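Local coordinates for aminotransferase (Psychrobacter arcticus 273-4, PDB 3IF2), which probably transfers amino groups between amino acids and 2-oxo acids such as pyruvate, using bound pyridoxal 5'-phosphate as cofactor, at residues L51-E54 / T55-A58; N322-I325 / K326-S329. All coordinates share one frame; numbering follows the deposited sequence.

Contact 1 of 2, residues L51-E54 / T55-A58; sequences LFLE and TYKA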
loop_
_atom_site.group_PDB
_atom_site.type_symbol
_atom_site.label_atom_id
_atom_site.label_comp_id
_atom_site.label_asym_id
_atom_site.label_seq_id
_atom_site.Cartn_x
_atom_site.Cartn_y
_atom_site.Cartn_z
ATOM N N LEU A 51 19.509 7.610 -16.872
ATOM C CA LEU A 51 19.068 8.818 -16.153
ATOM C C LEU A 51 18.671 8.502 -14.698
ATOM O O LEU A 51 19.012 9.253 -13.777
ATOM C CB LEU A 51 17.921 9.522 -16.873
ATOM C CG LEU A 51 17.275 10.761 -16.208
ATOM C CD1 LEU A 51 18.298 11.815 -15.733
ATOM C CD2 LEU A 51 16.265 11.361 -17.173
ATOM N N PHE A 52 17.941 7.400 -14.521
ATOM C CA PHE A 52 17.575 6.929 -13.207
ATOM C C PHE A 52 18.795 6.612 -12.343
ATOM O O PHE A 52 18.821 7.021 -11.180
ATOM C CB PHE A 52 16.626 5.707 -13.258
ATOM C CG PHE A 52 15.209 6.006 -13.770
ATOM C CD1 PHE A 52 14.602 7.285 -13.669
ATOM C CD2 PHE A 52 14.432 4.955 -14.242
ATOM C CE1 PHE A 52 13.304 7.507 -14.126
ATOM C CE2 PHE A 52 13.118 5.181 -14.683
ATOM C CZ PHE A 52 12.558 6.465 -14.620
ATOM N N LEU A 53 19.788 5.918 -12.902
ATOM C CA LEU A 53 21.005 5.563 -12.143
ATOM C C LEU A 53 21.768 6.798 -11.702
ATOM O O LEU A 53 22.226 6.868 -10.568
ATOM C CB LEU A 53 21.938 4.627 -12.943
ATOM C CG LEU A 53 23.106 3.982 -12.196
ATOM C CD1 LEU A 53 22.679 3.409 -10.816
ATOM C CD2 LEU A 53 23.767 2.939 -13.066
ATOM N N GLU A 54 21.871 7.777 -12.599
ATOM C CA GLU A 54 22.496 9.079 -12.300
ATOM C C GLU A 54 21.781 9.780 -11.146
ATOM O O GLU A 54 22.427 10.266 -10.219
ATOM C CB GLU A 54 22.504 9.967 -13.554
ATOM C CG GLU A 54 22.829 11.457 -13.369
ATOM C CD GLU A 54 22.658 12.199 -14.674
ATOM O OE1 GLU A 54 23.415 11.894 -15.622
ATOM O OE2 GLU A 54 21.758 13.065 -14.760
ATOM N N THR A 55 20.461 9.846 -11.231
ATOM C CA THR A 55 19.662 10.492 -10.180
ATOM C C THR A 55 19.870 9.782 -8.821
ATOM O O THR A 55 20.138 10.440 -7.826
ATOM C CB THR A 55 18.171 10.559 -10.550
ATOM O OG1 THR A 55 18.030 11.144 -11.854
ATOM C CG2 THR A 55 17.417 11.384 -9.553
ATOM N N TYR A 56 19.797 8.448 -8.842
ATOM C CA TYR A 56 20.014 7.579 -7.679
ATOM C C TYR A 56 21.338 7.853 -6.975
ATOM O O TYR A 56 21.378 7.954 -5.747
ATOM C CB TYR A 56 20.001 6.126 -8.145
ATOM C CG TYR A 56 20.193 5.063 -7.092
ATOM C CD1 TYR A 56 19.097 4.526 -6.432
ATOM C CD2 TYR A 56 21.449 4.554 -6.804
ATOM C CE1 TYR A 56 19.248 3.538 -5.472
ATOM C CE2 TYR A 56 21.627 3.557 -5.838
ATOM C CZ TYR A 56 20.519 3.043 -5.171
ATOM O OH TYR A 56 20.664 2.037 -4.247
ATOM N N LYS A 57 22.412 7.938 -7.763
ATOM C CA LYS A 57 23.733 8.232 -7.234
ATOM C C LYS A 57 23.751 9.631 -6.619
ATOM O O LYS A 57 24.205 9.785 -5.468
ATOM C CB LYS A 57 24.812 8.106 -8.312
ATOM C CG LYS A 57 25.085 6.700 -8.788
ATOM C CD LYS A 57 26.043 6.692 -9.962
ATOM C CE LYS A 57 26.496 5.257 -10.333
ATOM N NZ LYS A 57 27.380 4.569 -9.301
ATOM N N ALA A 58 23.229 10.622 -7.354
ATOM C CA ALA A 58 23.194 12.012 -6.886
ATOM C C ALA A 58 22.497 12.129 -5.525
ATOM O O ALA A 58 23.033 12.793 -4.638
ATOM C CB ALA A 58 22.560 12.954 -7.906
HETATM O O HOH W 1 19.368 13.409 -12.575
#
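T55 grips L51 one helical turn back with two bonds. Its backbone N donates to L51 O at 3.0 Å, and its hydroxyl OG1 donates to the same oxygen at 2.9 Å. The two donors come from opposite faces of the carbonyl plane. OG1 can fold back this way because it lies beside its own backbone N, with chi1 -52°. The hydroxyl also accepts from a water 2.7 Å from OG1. L51 CD1 comes within 3.9 Å of T55 OG1, the two side chains crossing at a slant.

This face is tight. L51 and F52 pack on helices 311-321 and 324-351, T55 on helix 311-321. With an alanine at T55, L51 O would probably keep the backbone bond alone, and the water would lose its threonine partner. Y56 is buried too, on the dimer side. Its ring stacks on Y56 of the second subunit, and its OH hydrogen-bonds that residue's O. L53 CD1 lies obliquely to the ring, 4.3 Å from Y56 CD2.

The solvent side is looser. K57, partly exposed like L53, crosses it, K57 CE 4.1 Å from L53 CG. E54 and A58 are exposed. At the edge of the T55 face, E54 OE2 takes a longer bond from the same water and pairs with R324. The run of i+4 to i backbone bonds, with a threonine hydroxyl bonded to the preceding turn, is typical of an alpha-helix, here helix 46-60 at the dimer interface.

Contact 2 of 2, residues N322-I325 / K326-S329; sequences NDRI and KQLS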
loop_
_atom_site.group_PDB
_atom_site.type_symbol
_atom_site.label_atom_id
_atom_site.label_comp_id
_atom_site.label_asym_id
_atom_site.label_seq_id
_atom_site.Cartn_x
_atom_site.Cartn_y
_atom_site.Cartn_z
ATOM N N ASN A 322 13.027 20.023 -12.956
ATOM C CA ASN A 322 13.726 20.529 -14.158
ATOM C C ASN A 322 13.128 20.071 -15.514
ATOM O O ASN A 322 13.802 20.159 -16.548
ATOM C CB ASN A 322 15.222 20.165 -14.052
ATOM C CG ASN A 322 15.496 18.672 -14.230
ATOM O OD1 ASN A 322 14.611 17.876 -14.589
ATOM N ND2 ASN A 322 16.732 18.292 -14.001
ATOM N N ASP A 323 11.899 19.546 -15.484
ATOM C CA ASP A 323 11.200 18.994 -16.660
ATOM C C ASP A 323 11.880 17.817 -17.387
ATOM O O ASP A 323 11.393 17.415 -18.446
ATOM C CB ASP A 323 10.804 20.100 -17.673
ATOM C CG ASP A 323 9.724 21.050 -17.145
ATOM O OD1 ASP A 323 9.011 20.725 -16.167
ATOM O OD2 ASP A 323 9.569 22.149 -17.741
ATOM N N ARG A 324 12.935 17.216 -16.827
ATOM C CA ARG A 324 13.580 16.073 -17.497
ATOM C C ARG A 324 12.661 14.860 -17.562
ATOM O O ARG A 324 12.851 14.034 -18.443
ATOM C CB ARG A 324 14.952 15.698 -16.909
ATOM C CG ARG A 324 16.061 16.702 -17.230
ATOM C CD ARG A 324 17.432 16.215 -16.776
ATOM N NE ARG A 324 17.989 15.231 -17.719
ATOM C CZ ARG A 324 19.184 14.627 -17.609
ATOM N NH1 ARG A 324 19.998 14.848 -16.555
ATOM N NH2 ARG A 324 19.564 13.763 -18.566
ATOM N N ILE A 325 11.677 14.759 -16.649
ATOM C CA ILE A 325 10.665 13.682 -16.682
ATOM C C ILE A 325 9.861 13.744 -18.008
ATOM O O ILE A 325 9.597 12.706 -18.620
ATOM C CB ILE A 325 9.757 13.673 -15.381
ATOM C CG1 ILE A 325 9.038 12.330 -15.219
ATOM C CG2 ILE A 325 8.798 14.852 -15.345
ATOM C CD1 ILE A 325 8.190 12.204 -13.935
ATOM N N LYS A 326 9.545 14.963 -18.456
ATOM C CA LYS A 326 8.843 15.220 -19.715
ATOM C C LYS A 326 9.743 14.923 -20.939
ATOM O O LYS A 326 9.293 14.289 -21.906
ATOM C CB LYS A 326 8.347 16.675 -19.742
ATOM C CG LYS A 326 7.269 16.965 -20.761
ATOM C CD LYS A 326 6.736 18.412 -20.645
ATOM C CE LYS A 326 5.457 18.642 -21.472
ATOM N NZ LYS A 326 5.607 18.219 -22.893
ATOM N N GLN A 327 11.008 15.352 -20.884
ATOM C CA GLN A 327 11.967 15.111 -21.981
ATOM C C GLN A 327 12.268 13.631 -22.142
ATOM O O GLN A 327 12.339 13.125 -23.270
ATOM C CB GLN A 327 13.266 15.880 -21.795
ATOM C CG GLN A 327 13.085 17.383 -21.716
ATOM C CD GLN A 327 14.412 18.101 -21.629
ATOM O OE1 GLN A 327 15.147 18.181 -22.633
ATOM N NE2 GLN A 327 14.739 18.632 -20.425
ATOM N N LEU A 328 12.423 12.945 -21.018
ATOM C CA LEU A 328 12.595 11.505 -20.993
ATOM C C LEU A 328 11.390 10.784 -21.678
ATOM O O LEU A 328 11.565 9.857 -22.464
ATOM C CB LEU A 328 12.695 11.050 -19.540
ATOM C CG LEU A 328 12.910 9.585 -19.229
ATOM C CD1 LEU A 328 14.301 9.231 -19.740
ATOM C CD2 LEU A 328 12.760 9.313 -17.736
ATOM N N SER A 329 10.181 11.230 -21.364
ATOM C CA SER A 329 8.960 10.658 -21.926
ATOM C C SER A 329 8.832 10.881 -23.441
ATOM O O SER A 329 8.551 9.949 -24.191
ATOM C CB SER A 329 7.744 11.278 -21.236
ATOM O OG SER A 329 7.752 10.977 -19.861
#
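S329 reaches back to I325 with both of its donors. Its hydroxyl OG donates to I325 O at 2.8 Å. Its backbone N gives a longer bond to that oxygen, 3.2 Å, and the two arrive from opposite faces of the carbonyl plane. OG sits beside the backbone N of S329, chi1 -62°, which turns it to the preceding turn.

L328 N donates to R324 O at 2.8 Å, and L328 CB packs close to that carbonyl. D323 O takes Q327 N in the carbonyl plane at 3.2 Å. It also takes a weak, bent bond from K326 N. The Q327 amide lies across the start of the R324 side chain, with Q327 NE2 4.0 Å from R324 CG. The guanidinium and amide planes are turned 55° apart.

These bonds form the first turn of helix 324-351. D323 holds the N-cap position, but its side chain makes no capping bond. Instead N322 OD1 accepts from R324 N at 2.9 Å, an Asx turn that leads the chain from helix 311-321 into the new helix.

Further out, D323 OD1 is held by R98 in a salt bridge and by H99 in a hydrogen bond, both from helix 86-100. The guanidinium of R324, on a chain bent at chi3, has E54 of helix 46-60 as its partner. I325 is buried against F95, L319 and V320. S329 packs on F252 and N254.

In the fold
Contacts 1 and 2 lie on neighbouring helices, 46-60 and 324-351, with centres about 14 Å apart. They touch directly. R324 NH1 forms a salt bridge with E54 OE2 at 3.1 Å, and L51 CD1 packs 3.5 Å from R324 CZ. L328 touches both L51 and F52: L328 CD1 is 3.9 Å from L51 CD2, and L328 CD2 is 4.1 Å from F52 CE1. Both contacts stand back from the cofactor. The side chains of F52 and I325 are each about 13 Å from bound pyridoxal phosphate. The side chain of S329 is about 9 Å from that of K276, which binds the cofactor. No other protein chain of the assembly touches 322-329, whereas 51-58 lies at the dimer interface.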